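Succinoglycan biosynthesis protein (Bacillus cereus ATCC 14579, PDB 3B55) is of unknown biochemical function but binds calcium and belongs to the erythromycin esterase family, despite its name as a succinoglycan biosynthesis protein. Local coordinates at residues A[174-179]-A[259-264]; A[214-219]-A[225-230]; A[289-294]-A[301-306]; A[314-317]-A[322-325]. The protein carries 1 engineered substitution. All coordinates share one frame; numbering follows the deposited sequence.

Contacts 1 and 2 lie in the helical region that follows strand 167-172. Their centres are about 12 Å apart, and contact 2 is nested in the chain loop that contact 1 closes. Helices 221-240, 250-268 and 278-298 follow one another and lead back to the mixed sheet. Contact 3 packs the last of them on strand 301-306, its centre about 16 Å from that of contact 1. Contact 4 comes last, where the chain enters helix 324-332, its centre about 15 Å from that of contact 3. Contact 4 is nearest the metal, with the Leu316 side chain about 7 Å from the calcium ion. The strand of contact 3 leads to the calcium ligand Glu113.

Contact 1 (A[174-179]-A[259-264]); sequences QSVNEN and ARIIEQ
Val176 meets Ile261 and Ile262 of helix 250-268 through its two methyl groups. The methyls diverge, one to each isoleucine. CG1 lies anti to the backbone N (chi1 178°) and comes to 4.1 Å from Ile262 CG1, with the two side chains crossing at about a right angle. CG2 turns the other way and lies 4.0 Å from Ile261 CG2. Ile261 touches with this short branch, while its longer CG1-CD1 arm leads away from segment 174-179. All three residues are buried. Tyr181 of helix 178-192 touches both Val176 and Ile262. The contact packs the loop between strand 167-172 and helix 178-192 on helix 250-268, away from the calcium site.

Beyond this cluster of aliphatic carbons the segments do not pack on each other. Gln174 and Glu178 are exposed. On the helix, Arg260 and Glu263 are partly exposed and make no contact with segment 174-179. Arg260 NH1 is 3.8 Å from Glu263 OE2, a long pair in which no N-H points at the oxygen.

Segment 174-179 takes its polar bonds from other partners. Asp117 OD2 binds both Ser175 OG and Asn177 N, and Val176 O is hydrogen-bonded to Thr210 OG1. No hydrogen bond crosses between the two segments. Their join is purely apolar, consistent with a small contact held by van der Waals forces and the exclusion of water.

Contact 2 (A[214-219]-A[225-230]); sequences NTFESL and EKYVLD
Tyr227 lies against Phe216 and Leu219, and its side chain can be followed outward from CB. CB sits at the edge of the Phe216 ring, near the plane of that ring, 3.7 Å from Phe216 CE1 and 3.9 Å from Phe216 CZ. The next atom, CG, is 4.1 Å from the same Phe216 CE1. CD2 then passes from one neighbour to the other: it is close to Phe216 CE1 and lies 3.8 Å from Leu219 CD1. CE2 stays with Leu219, 3.9 Å from its CD1. Over one face of the tyrosine ring, toward the rim, lies Lys226 CD of the same helix, 4.0 Å above the ring plane. The tyrosine and phenylalanine side chains run past each other in opposite directions, so the tip of Phe216 meets the root of Tyr227. With CG anti to the backbone N (chi1 -162°), the Phe216 ring extends toward helix 221-240.

The Leu219 side chain crosses that of Tyr227 at about a right angle, and its CD1 also lies over one face of the Phe216 ring, near the rim. Ser218, just before it, is the first residue to leave helical geometry, and its OG donates to Thr215 O at 3.0 Å from above the carbonyl plane.

Short helix 213-217 is thereby packed against the start of long helix 221-240. Phe216 also touches Thr266 of helix 250-268, and Tyr227 touches Leu206 of helix 197-206.

Contact 3 (A[289-294]-A[301-306]); sequences ENAKWT and TIVWGH
Thr294 and Thr301 meet at about a right angle where helix 278-298 packs on strand 301-306. This helix is the last of a long helical insertion between the parallel strands 167-172 and 301-306 of the alpha/beta sheet. Strand 301-306 lies inside the sheet, parallel to its neighbours 77-82 and 109-112. The threonines do not bond to each other. Thr294 turns its methyl to the strand, with CG2 3.4 Å from Thr301 OG1 and 4.0 Å from Thr301 CG2. The hydroxyl of Thr301 is hydrogen-bonded to Gly299 O in the turn before the strand.

The second pair lies about one helical turn back. Ala291 points its CB at the strand and meets Val303 CG2 at 4.0 Å. The CA atoms of Ala291 and Val303 are 6.9 Å apart. All four residues are buried. The strand runs on toward the metal site, where His306 N is hydrogen-bonded to the calcium ligand Glu113.

The first torsion of Thr294 (chi1 -57°) sets its methyl against the strand and turns the hydroxyl back along its own helix. There Thr294 OG1 donates to Asn290 O at 2.9 Å, tilted 16° from the carbonyl plane.

Contact 4 (A[314-317]-A[322-325]); sequences NMLS and KVAG
Val323 takes the apolar contacts between segments 314-317 and 322-325. Its CG1 meets Leu316 CD2 at 4.1 Å, the two side chains crossing at about a right angle. Its CG2 lies 4.0 Å from Asn314 CA. Val323 and Leu316 are buried, and each points its CB toward the other segment. The side chain of Leu316 is about 7 Å from the bound calcium ion, so the packing is near the metal site.

Asn314 brings a polar group to the same valine. Its CG is anti to the backbone N (chi1 -167°), which carries the amide over to Val323 and the backbone of Lys322. The side chains of Asn314 and Val323 cross at a slant.

The segments lie in the beta-alpha-beta crossover from strand 301-306 to the parallel strand 336-344. The chain passes helix 307-310 and this loop before it enters helix 324-332. Val323 holds the N-cap position of that helix, and its side chain faces back to the loop.

Two polar contacts reach beyond the segments. Asp284 OD2 of helix 278-298 accepts from Ala324 N in the first turn of the helix. Lys322 NZ makes a long, weak ion pair with Glu330, farther along helix 324-332.

Contact 1 (A[174-179]-A[259-264])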
loop_
_atom_site.group_PDB
_atom_site.type_symbol
_atom_site.label_atom_id
_atom_site.label_comp_id
_atom_site.label_asym_id
_atom_site.label_seq_id
_atom_site.Cartn_x
_atom_site.Cartn_y
_atom_site.Cartn_z
ATOM N N GLN A 174 6.382 9.210 5.296
ATOM C CA GLN A 174 7.619 9.831 4.855
ATOM C C GLN A 174 7.627 11.290 5.303
ATOM O O GLN A 174 8.615 12.007 5.134
ATOM C CB GLN A 174 7.736 9.723 3.334
ATOM C CG GLN A 174 7.357 8.342 2.811
ATOM C CD GLN A 174 8.354 7.789 1.810
ATOM O OE1 GLN A 174 9.515 7.546 2.143
ATOM N NE2 GLN A 174 7.903 7.584 0.577
ATOM N N SER A 175 6.511 11.715 5.890
ATOM C CA SER A 175 6.362 13.079 6.377
ATOM C C SER A 175 5.081 13.234 7.201
ATOM O O SER A 175 4.196 12.381 7.177
ATOM C CB SER A 175 6.323 14.061 5.204
ATOM O OG SER A 175 5.137 13.892 4.447
ATOM N N VAL A 176 5.003 14.332 7.939
ATOM C CA VAL A 176 3.848 14.648 8.770
ATOM C C VAL A 176 3.584 16.129 8.561
ATOM O O VAL A 176 4.060 16.973 9.331
ATOM C CB VAL A 176 4.140 14.417 10.258
ATOM C CG1 VAL A 176 2.927 14.813 11.084
ATOM C CG2 VAL A 176 4.511 12.960 10.496
ATOM N N ASN A 177 2.831 16.447 7.517
ATOM C CA ASN A 177 2.542 17.840 7.214
ATOM C C ASN A 177 1.655 18.501 8.258
ATOM O O ASN A 177 1.159 17.858 9.177
ATOM C CB ASN A 177 1.929 17.955 5.817
ATOM C CG ASN A 177 2.815 17.323 4.745
ATOM O OD1 ASN A 177 4.046 17.347 4.852
ATOM N ND2 ASN A 177 2.198 16.766 3.706
ATOM N N GLU A 178 1.456 19.799 8.096
ATOM C CA GLU A 178 0.672 20.596 9.022
ATOM C C GLU A 178 -0.810 20.220 9.167
ATOM O O GLU A 178 -1.393 20.426 10.235
ATOM C CB GLU A 178 0.823 22.072 8.639
ATOM C CG GLU A 178 0.522 23.056 9.748
ATOM C CD GLU A 178 1.055 24.447 9.439
ATOM O OE1 GLU A 178 0.792 25.382 10.229
ATOM O OE2 GLU A 178 1.745 24.599 8.404
ATOM N N ASN A 179 -1.429 19.664 8.128
ATOM C CA ASN A 179 -2.841 19.303 8.244
ATOM C C ASN A 179 -3.094 18.294 9.358
ATOM O O ASN A 179 -4.143 18.319 9.997
ATOM C CB ASN A 179 -3.398 18.774 6.911
ATOM C CG ASN A 179 -2.512 17.714 6.271
ATOM O OD1 ASN A 179 -1.431 17.389 6.775
ATOM N ND2 ASN A 179 -2.975 17.161 5.154
ATOM N N ALA A 259 -2.208 11.544 16.079
ATOM C CA ALA A 259 -1.094 11.759 17.006
ATOM C C ALA A 259 -0.138 10.575 16.884
ATOM O O ALA A 259 1.084 10.724 16.961
ATOM C CB ALA A 259 -1.606 11.870 18.440
ATOM N N ARG A 260 -0.711 9.394 16.692
ATOM C CA ARG A 260 0.074 8.177 16.544
ATOM C C ARG A 260 1.019 8.299 15.345
ATOM O O ARG A 260 2.119 7.755 15.348
ATOM C CB ARG A 260 -0.851 6.985 16.335
ATOM C CG ARG A 260 -0.141 5.664 16.440
ATOM C CD ARG A 260 0.152 5.335 17.892
ATOM N NE ARG A 260 1.072 4.208 18.015
ATOM C CZ ARG A 260 2.392 4.309 17.910
ATOM N NH1 ARG A 260 2.952 5.488 17.684
ATOM N NH2 ARG A 260 3.152 3.230 18.024
ATOM N N ILE A 261 0.581 9.008 14.311
ATOM C CA ILE A 261 1.401 9.186 13.117
ATOM C C ILE A 261 2.679 9.966 13.439
ATOM O O ILE A 261 3.746 9.656 12.913
ATOM C CB ILE A 261 0.615 9.921 12.011
ATOM C CG1 ILE A 261 -0.553 9.048 11.538
ATOM C CG2 ILE A 261 1.538 10.265 10.853
ATOM C CD1 ILE A 261 -0.135 7.754 10.848
ATOM N N ILE A 262 2.560 10.978 14.296
ATOM C CA ILE A 262 3.697 11.799 14.695
ATOM C C ILE A 262 4.730 10.949 15.434
ATOM O O ILE A 262 5.938 11.126 15.243
ATOM C CB ILE A 262 3.251 12.959 15.612
ATOM C CG1 ILE A 262 2.101 13.727 14.957
ATOM C CG2 ILE A 262 4.426 13.894 15.870
ATOM C CD1 ILE A 262 1.456 14.763 15.851
ATOM N N GLU A 263 4.264 10.037 16.287
ATOM C CA GLU A 263 5.177 9.155 17.012
ATOM C C GLU A 263 5.847 8.188 16.038
ATOM O O GLU A 263 7.037 7.883 16.169
ATOM C CB GLU A 263 4.435 8.335 18.059
ATOM C CG GLU A 263 3.935 9.109 19.269
ATOM C CD GLU A 263 3.303 8.188 20.296
ATOM O OE1 GLU A 263 4.049 7.518 21.044
ATOM O OE2 GLU A 263 2.057 8.122 20.336
ATOM N N GLN A 264 5.073 7.699 15.070
ATOM C CA GLN A 264 5.606 6.766 14.086
ATOM C C GLN A 264 6.723 7.428 13.295
ATOM O O GLN A 264 7.776 6.827 13.057
ATOM C CB GLN A 264 4.508 6.303 13.127
ATOM C CG GLN A 264 3.481 5.352 13.743
ATOM C CD GLN A 264 2.360 5.028 12.780
ATOM O OE1 GLN A 264 2.316 5.556 11.669
ATOM N NE2 GLN A 264 1.438 4.179 13.204
#

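Contact 2 (A[214-219]-A[225-230])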
loop_
_atom_site.group_PDB
_atom_site.type_symbol
_atom_site.label_atom_id
_atom_site.label_comp_id
_atom_site.label_asym_id
_atom_site.label_seq_id
_atom_site.Cartn_x
_atom_site.Cartn_y
_atom_site.Cartn_z
ATOM N N ASN A 214 14.348 14.255 5.559
ATOM C CA ASN A 214 15.656 14.887 5.546
ATOM C C ASN A 214 15.825 15.916 6.647
ATOM O O ASN A 214 16.883 15.991 7.256
ATOM C CB ASN A 214 15.910 15.515 4.175
ATOM C CG ASN A 214 15.904 14.484 3.064
ATOM O OD1 ASN A 214 15.848 14.826 1.884
ATOM N ND2 ASN A 214 15.972 13.206 3.441
ATOM N N THR A 215 14.788 16.700 6.913
ATOM C CA THR A 215 14.878 17.711 7.954
ATOM C C THR A 215 15.073 17.059 9.317
ATOM O O THR A 215 15.932 17.473 10.096
ATOM C CB THR A 215 13.608 18.575 8.026
ATOM O OG1 THR A 215 13.236 19.001 6.711
ATOM C CG2 THR A 215 13.857 19.798 8.895
ATOM N N PHE A 216 14.290 16.022 9.594
ATOM C CA PHE A 216 14.370 15.339 10.878
ATOM C C PHE A 216 15.640 14.522 11.119
ATOM O O PHE A 216 16.239 14.605 12.189
ATOM C CB PHE A 216 13.162 14.422 11.070
ATOM C CG PHE A 216 12.935 14.030 12.499
ATOM C CD1 PHE A 216 12.099 14.788 13.313
ATOM C CD2 PHE A 216 13.597 12.936 13.047
ATOM C CE1 PHE A 216 11.923 14.463 14.652
ATOM C CE2 PHE A 216 13.431 12.599 14.386
ATOM C CZ PHE A 216 12.594 13.365 15.192
ATOM N N GLU A 217 16.044 13.716 10.145
ATOM C CA GLU A 217 17.237 12.893 10.309
ATOM C C GLU A 217 18.506 13.734 10.307
ATOM O O GLU A 217 19.562 13.270 10.728
ATOM C CB GLU A 217 17.309 11.836 9.209
ATOM N N SER A 218 18.409 14.968 9.829
ATOM C CA SER A 218 19.582 15.831 9.797
ATOM C C SER A 218 19.672 16.583 11.121
ATOM O O SER A 218 20.401 17.569 11.244
ATOM C CB SER A 218 19.485 16.831 8.646
ATOM O OG SER A 218 18.730 17.968 9.032
ATOM N N LEU A 219 18.922 16.106 12.108
ATOM C CA LEU A 219 18.904 16.724 13.429
ATOM C C LEU A 219 19.938 16.056 14.323
ATOM O O LEU A 219 20.469 14.997 13.996
ATOM C CB LEU A 219 17.526 16.574 14.070
ATOM C CG LEU A 219 16.376 17.396 13.502
ATOM C CD1 LEU A 219 15.095 17.015 14.217
ATOM C CD2 LEU A 219 16.664 18.880 13.674
ATOM N N GLU A 225 15.495 12.866 19.806
ATOM C CA GLU A 225 14.969 12.221 20.996
ATOM C C GLU A 225 13.998 13.114 21.765
ATOM O O GLU A 225 13.043 12.623 22.370
ATOM C CB GLU A 225 16.113 11.800 21.915
ATOM C CG GLU A 225 15.646 10.887 23.014
ATOM C CD GLU A 225 16.774 10.275 23.799
ATOM O OE1 GLU A 225 17.834 10.013 23.194
ATOM O OE2 GLU A 225 16.596 10.036 25.015
ATOM N N LYS A 226 14.244 14.421 21.742
ATOM C CA LYS A 226 13.369 15.360 22.426
ATOM C C LYS A 226 12.037 15.441 21.680
ATOM O O LYS A 226 10.972 15.577 22.291
ATOM C CB LYS A 226 14.011 16.748 22.474
ATOM C CG LYS A 226 13.066 17.848 22.915
ATOM C CD LYS A 226 12.681 18.757 21.753
ATOM C CE LYS A 226 11.805 19.920 22.224
ATOM N NZ LYS A 226 11.630 20.962 21.169
ATOM N N TYR A 227 12.105 15.351 20.355
ATOM C CA TYR A 227 10.906 15.408 19.534
ATOM C C TYR A 227 10.151 14.103 19.699
ATOM O O TYR A 227 8.923 14.089 19.700
ATOM C CB TYR A 227 11.276 15.664 18.070
ATOM C CG TYR A 227 11.650 17.111 17.835
ATOM C CD1 TYR A 227 10.765 18.134 18.185
ATOM C CD2 TYR A 227 12.899 17.468 17.319
ATOM C CE1 TYR A 227 11.106 19.462 18.039
ATOM C CE2 TYR A 227 13.251 18.813 17.169
ATOM C CZ TYR A 227 12.346 19.799 17.534
ATOM O OH TYR A 227 12.666 21.135 17.410
ATOM N N VAL A 228 10.885 13.006 19.858
ATOM C CA VAL A 228 10.244 11.717 20.060
ATOM C C VAL A 228 9.436 11.819 21.351
ATOM O O VAL A 228 8.338 11.267 21.460
ATOM C CB VAL A 228 11.285 10.587 20.202
ATOM C CG1 VAL A 228 10.641 9.348 20.823
ATOM C CG2 VAL A 228 11.865 10.255 18.837
ATOM N N LEU A 229 9.988 12.529 22.334
ATOM C CA LEU A 229 9.308 12.698 23.614
ATOM C C LEU A 229 8.147 13.665 23.508
ATOM O O LEU A 229 7.152 13.513 24.209
ATOM C CB LEU A 229 10.279 13.196 24.683
ATOM C CG LEU A 229 10.640 12.113 25.690
ATOM C CD1 LEU A 229 9.388 11.626 26.420
ATOM C CD2 LEU A 229 11.296 10.971 24.941
ATOM N N ASP A 230 8.280 14.673 22.652
ATOM C CA ASP A 230 7.203 15.633 22.478
ATOM C C ASP A 230 5.986 14.925 21.895
ATOM O O ASP A 230 4.858 15.197 22.291
ATOM C CB ASP A 230 7.629 16.773 21.550
ATOM C CG ASP A 230 8.575 17.757 22.221
ATOM O OD1 ASP A 230 8.832 17.621 23.438
ATOM O OD2 ASP A 230 9.058 18.676 21.529
#

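Contact 3 (A[289-294]-A[301-306])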
loop_
_atom_site.group_PDB
_atom_site.type_symbol
_atom_site.label_atom_id
_atom_site.label_comp_id
_atom_site.label_asym_id
_atom_site.label_seq_id
_atom_site.Cartn_x
_atom_site.Cartn_y
_atom_site.Cartn_z
ATOM N N GLU A 289 0.462 -0.972 11.124
ATOM C CA GLU A 289 -0.391 -0.426 12.178
ATOM C C GLU A 289 -1.481 0.471 11.616
ATOM O O GLU A 289 -2.617 0.444 12.085
ATOM C CB GLU A 289 0.443 0.372 13.196
ATOM C CG GLU A 289 1.461 -0.452 13.971
ATOM C CD GLU A 289 2.113 0.332 15.109
ATOM O OE1 GLU A 289 2.072 1.585 15.077
ATOM O OE2 GLU A 289 2.685 -0.307 16.024
ATOM N N ASN A 290 -1.132 1.260 10.606
ATOM C CA ASN A 290 -2.092 2.167 9.998
ATOM C C ASN A 290 -3.137 1.411 9.195
ATOM O O ASN A 290 -4.297 1.809 9.156
ATOM C CB ASN A 290 -1.357 3.189 9.128
ATOM C CG ASN A 290 -0.493 4.124 9.959
ATOM O OD1 ASN A 290 0.445 4.755 9.456
ATOM N ND2 ASN A 290 -0.813 4.218 11.246
ATOM N N ALA A 291 -2.723 0.315 8.564
ATOM C CA ALA A 291 -3.638 -0.506 7.784
ATOM C C ALA A 291 -4.525 -1.290 8.754
ATOM O O ALA A 291 -5.706 -1.518 8.486
ATOM C CB ALA A 291 -2.858 -1.459 6.905
ATOM N N LYS A 292 -3.952 -1.702 9.882
ATOM C CA LYS A 292 -4.709 -2.447 10.888
ATOM C C LYS A 292 -5.720 -1.522 11.557
ATOM O O LYS A 292 -6.878 -1.893 11.757
ATOM C CB LYS A 292 -3.779 -3.042 11.949
ATOM C CG LYS A 292 -4.540 -3.806 13.018
ATOM C CD LYS A 292 -3.648 -4.716 13.845
ATOM C CE LYS A 292 -3.135 -4.024 15.088
ATOM N NZ LYS A 292 -2.655 -5.033 16.078
ATOM N N TRP A 293 -5.280 -0.318 11.902
ATOM C CA TRP A 293 -6.169 0.657 12.529
ATOM C C TRP A 293 -7.424 0.895 11.655
ATOM O O TRP A 293 -8.544 0.974 12.164
ATOM C CB TRP A 293 -5.423 1.979 12.734
ATOM C CG TRP A 293 -6.272 3.034 13.347
ATOM C CD1 TRP A 293 -6.434 3.288 14.678
ATOM C CD2 TRP A 293 -7.167 3.915 12.660
ATOM N NE1 TRP A 293 -7.379 4.268 14.862
ATOM C CE2 TRP A 293 -7.846 4.669 13.639
ATOM C CE3 TRP A 293 -7.463 4.135 11.308
ATOM C CZ2 TRP A 293 -8.810 5.633 13.312
ATOM C CZ3 TRP A 293 -8.424 5.096 10.979
ATOM C CH2 TRP A 293 -9.086 5.831 11.980
ATOM N N THR A 294 -7.229 1.002 10.343
ATOM C CA THR A 294 -8.329 1.238 9.410
ATOM C C THR A 294 -9.370 0.119 9.450
ATOM O O THR A 294 -10.556 0.370 9.609
ATOM C CB THR A 294 -7.803 1.370 7.968
ATOM O OG1 THR A 294 -6.842 2.429 7.909
ATOM C CG2 THR A 294 -8.952 1.685 7.007
ATOM N N THR A 301 -11.236 -3.495 4.584
ATOM C CA THR A 301 -10.245 -2.649 3.936
ATOM C C THR A 301 -9.428 -3.293 2.823
ATOM O O THR A 301 -9.210 -4.513 2.809
ATOM C CB THR A 301 -9.269 -2.113 5.013
ATOM O OG1 THR A 301 -10.009 -1.353 5.976
ATOM C CG2 THR A 301 -8.191 -1.220 4.397
ATOM N N ILE A 302 -8.977 -2.447 1.896
ATOM C CA ILE A 302 -8.148 -2.858 0.763
ATOM C C ILE A 302 -6.791 -2.169 0.877
ATOM O O ILE A 302 -6.712 -0.949 0.803
ATOM C CB ILE A 302 -8.761 -2.430 -0.588
ATOM C CG1 ILE A 302 -10.140 -3.063 -0.766
ATOM C CG2 ILE A 302 -7.849 -2.847 -1.723
ATOM C CD1 ILE A 302 -10.813 -2.686 -2.061
ATOM N N VAL A 303 -5.726 -2.942 1.047
ATOM C CA VAL A 303 -4.396 -2.355 1.163
ATOM C C VAL A 303 -3.729 -2.360 -0.209
ATOM O O VAL A 303 -3.281 -3.390 -0.697
ATOM C CB VAL A 303 -3.530 -3.134 2.166
ATOM C CG1 VAL A 303 -2.165 -2.469 2.298
ATOM C CG2 VAL A 303 -4.235 -3.184 3.511
ATOM N N TRP A 304 -3.685 -1.182 -0.815
ATOM C CA TRP A 304 -3.108 -0.976 -2.128
ATOM C C TRP A 304 -1.672 -0.476 -1.998
ATOM O O TRP A 304 -1.429 0.631 -1.499
ATOM C CB TRP A 304 -3.985 0.039 -2.869
ATOM C CG TRP A 304 -3.450 0.582 -4.151
ATOM C CD1 TRP A 304 -2.268 1.244 -4.342
ATOM C CD2 TRP A 304 -4.134 0.614 -5.409
ATOM N NE1 TRP A 304 -2.182 1.693 -5.635
ATOM C CE2 TRP A 304 -3.314 1.322 -6.312
ATOM C CE3 TRP A 304 -5.364 0.118 -5.857
ATOM C CZ2 TRP A 304 -3.683 1.546 -7.645
ATOM C CZ3 TRP A 304 -5.733 0.344 -7.187
ATOM C CH2 TRP A 304 -4.894 1.052 -8.061
ATOM N N GLY A 305 -0.731 -1.299 -2.457
ATOM C CA GLY A 305 0.677 -0.944 -2.403
ATOM C C GLY A 305 1.547 -1.861 -3.255
ATOM O O GLY A 305 1.042 -2.650 -4.050
ATOM N N HIS A 306 2.859 -1.756 -3.093
ATOM C CA HIS A 306 3.810 -2.566 -3.854
ATOM C C HIS A 306 3.749 -4.038 -3.412
ATOM O O HIS A 306 3.427 -4.335 -2.253
ATOM C CB HIS A 306 5.224 -1.996 -3.643
ATOM C CG HIS A 306 6.266 -2.579 -4.545
ATOM N ND1 HIS A 306 6.751 -3.859 -4.393
ATOM C CD2 HIS A 306 6.926 -2.049 -5.601
ATOM C CE1 HIS A 306 7.666 -4.094 -5.316
ATOM N NE2 HIS A 306 7.791 -3.011 -6.064
#

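Contact 4 (A[314-317]-A[322-325])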
loop_
_atom_site.group_PDB
_atom_site.type_symbol
_atom_site.label_atom_id
_atom_site.label_comp_id
_atom_site.label_asym_id
_atom_site.label_seq_id
_atom_site.Cartn_x
_atom_site.Cartn_y
_atom_site.Cartn_z
ATOM N N ASN A 314 8.757 -11.921 3.088
ATOM C CA ASN A 314 9.647 -10.803 2.791
ATOM C C ASN A 314 10.447 -10.961 1.503
ATOM O O ASN A 314 11.426 -11.692 1.473
ATOM C CB ASN A 314 10.606 -10.609 3.974
ATOM C CG ASN A 314 11.362 -9.284 3.920
ATOM O OD1 ASN A 314 12.060 -8.919 4.874
ATOM N ND2 ASN A 314 11.222 -8.559 2.818
HETATM N N MSE A 315 10.037 -10.268 0.445
HETATM C CA MSE A 315 10.757 -10.342 -0.825
HETATM C C MSE A 315 11.668 -9.122 -0.980
HETATM O O MSE A 315 12.406 -9.007 -1.953
HETATM C CB MSE A 315 9.777 -10.423 -2.007
HETATM C CG MSE A 315 8.942 -9.181 -2.252
HETATM SE SE MSE A 315 7.898 -9.312 -3.893
HETATM C CE MSE A 315 6.333 -10.169 -3.188
ATOM N N LEU A 316 11.611 -8.229 0.006
ATOM C CA LEU A 316 12.411 -7.006 0.039
ATOM C C LEU A 316 13.490 -7.141 1.109
ATOM O O LEU A 316 14.024 -6.142 1.605
ATOM C CB LEU A 316 11.521 -5.806 0.385
ATOM C CG LEU A 316 10.861 -4.953 -0.703
ATOM C CD1 LEU A 316 10.810 -5.671 -2.035
ATOM C CD2 LEU A 316 9.471 -4.577 -0.229
ATOM N N SER A 317 13.813 -8.379 1.460
ATOM C CA SER A 317 14.807 -8.634 2.492
ATOM C C SER A 317 16.167 -7.958 2.276
ATOM O O SER A 317 16.976 -7.904 3.203
ATOM C CB SER A 317 14.990 -10.148 2.680
ATOM O OG SER A 317 15.184 -10.805 1.441
ATOM N N LYS A 322 11.523 -7.048 7.976
ATOM C CA LYS A 322 10.153 -7.545 7.891
ATOM C C LYS A 322 9.326 -6.491 7.163
ATOM O O LYS A 322 9.625 -5.296 7.246
ATOM C CB LYS A 322 9.551 -7.756 9.280
ATOM C CG LYS A 322 10.255 -8.804 10.140
ATOM C CD LYS A 322 9.446 -9.106 11.406
ATOM C CE LYS A 322 8.325 -10.115 11.147
ATOM N NZ LYS A 322 6.956 -9.593 11.434
ATOM N N VAL A 323 8.285 -6.932 6.463
ATOM C CA VAL A 323 7.410 -6.029 5.725
ATOM C C VAL A 323 5.985 -6.062 6.268
ATOM O O VAL A 323 5.580 -7.019 6.925
ATOM C CB VAL A 323 7.383 -6.378 4.229
ATOM C CG1 VAL A 323 8.652 -5.860 3.554
ATOM C CG2 VAL A 323 7.262 -7.867 4.055
ATOM N N ALA A 324 5.229 -5.009 5.975
ATOM C CA ALA A 324 3.855 -4.868 6.445
ATOM C C ALA A 324 3.012 -6.121 6.278
ATOM O O ALA A 324 2.249 -6.482 7.173
ATOM C CB ALA A 324 3.189 -3.694 5.738
ATOM N N GLY A 325 3.154 -6.769 5.125
ATOM C CA GLY A 325 2.401 -7.974 4.824
ATOM C C GLY A 325 2.634 -9.128 5.777
ATOM O O GLY A 325 1.750 -9.963 5.957
#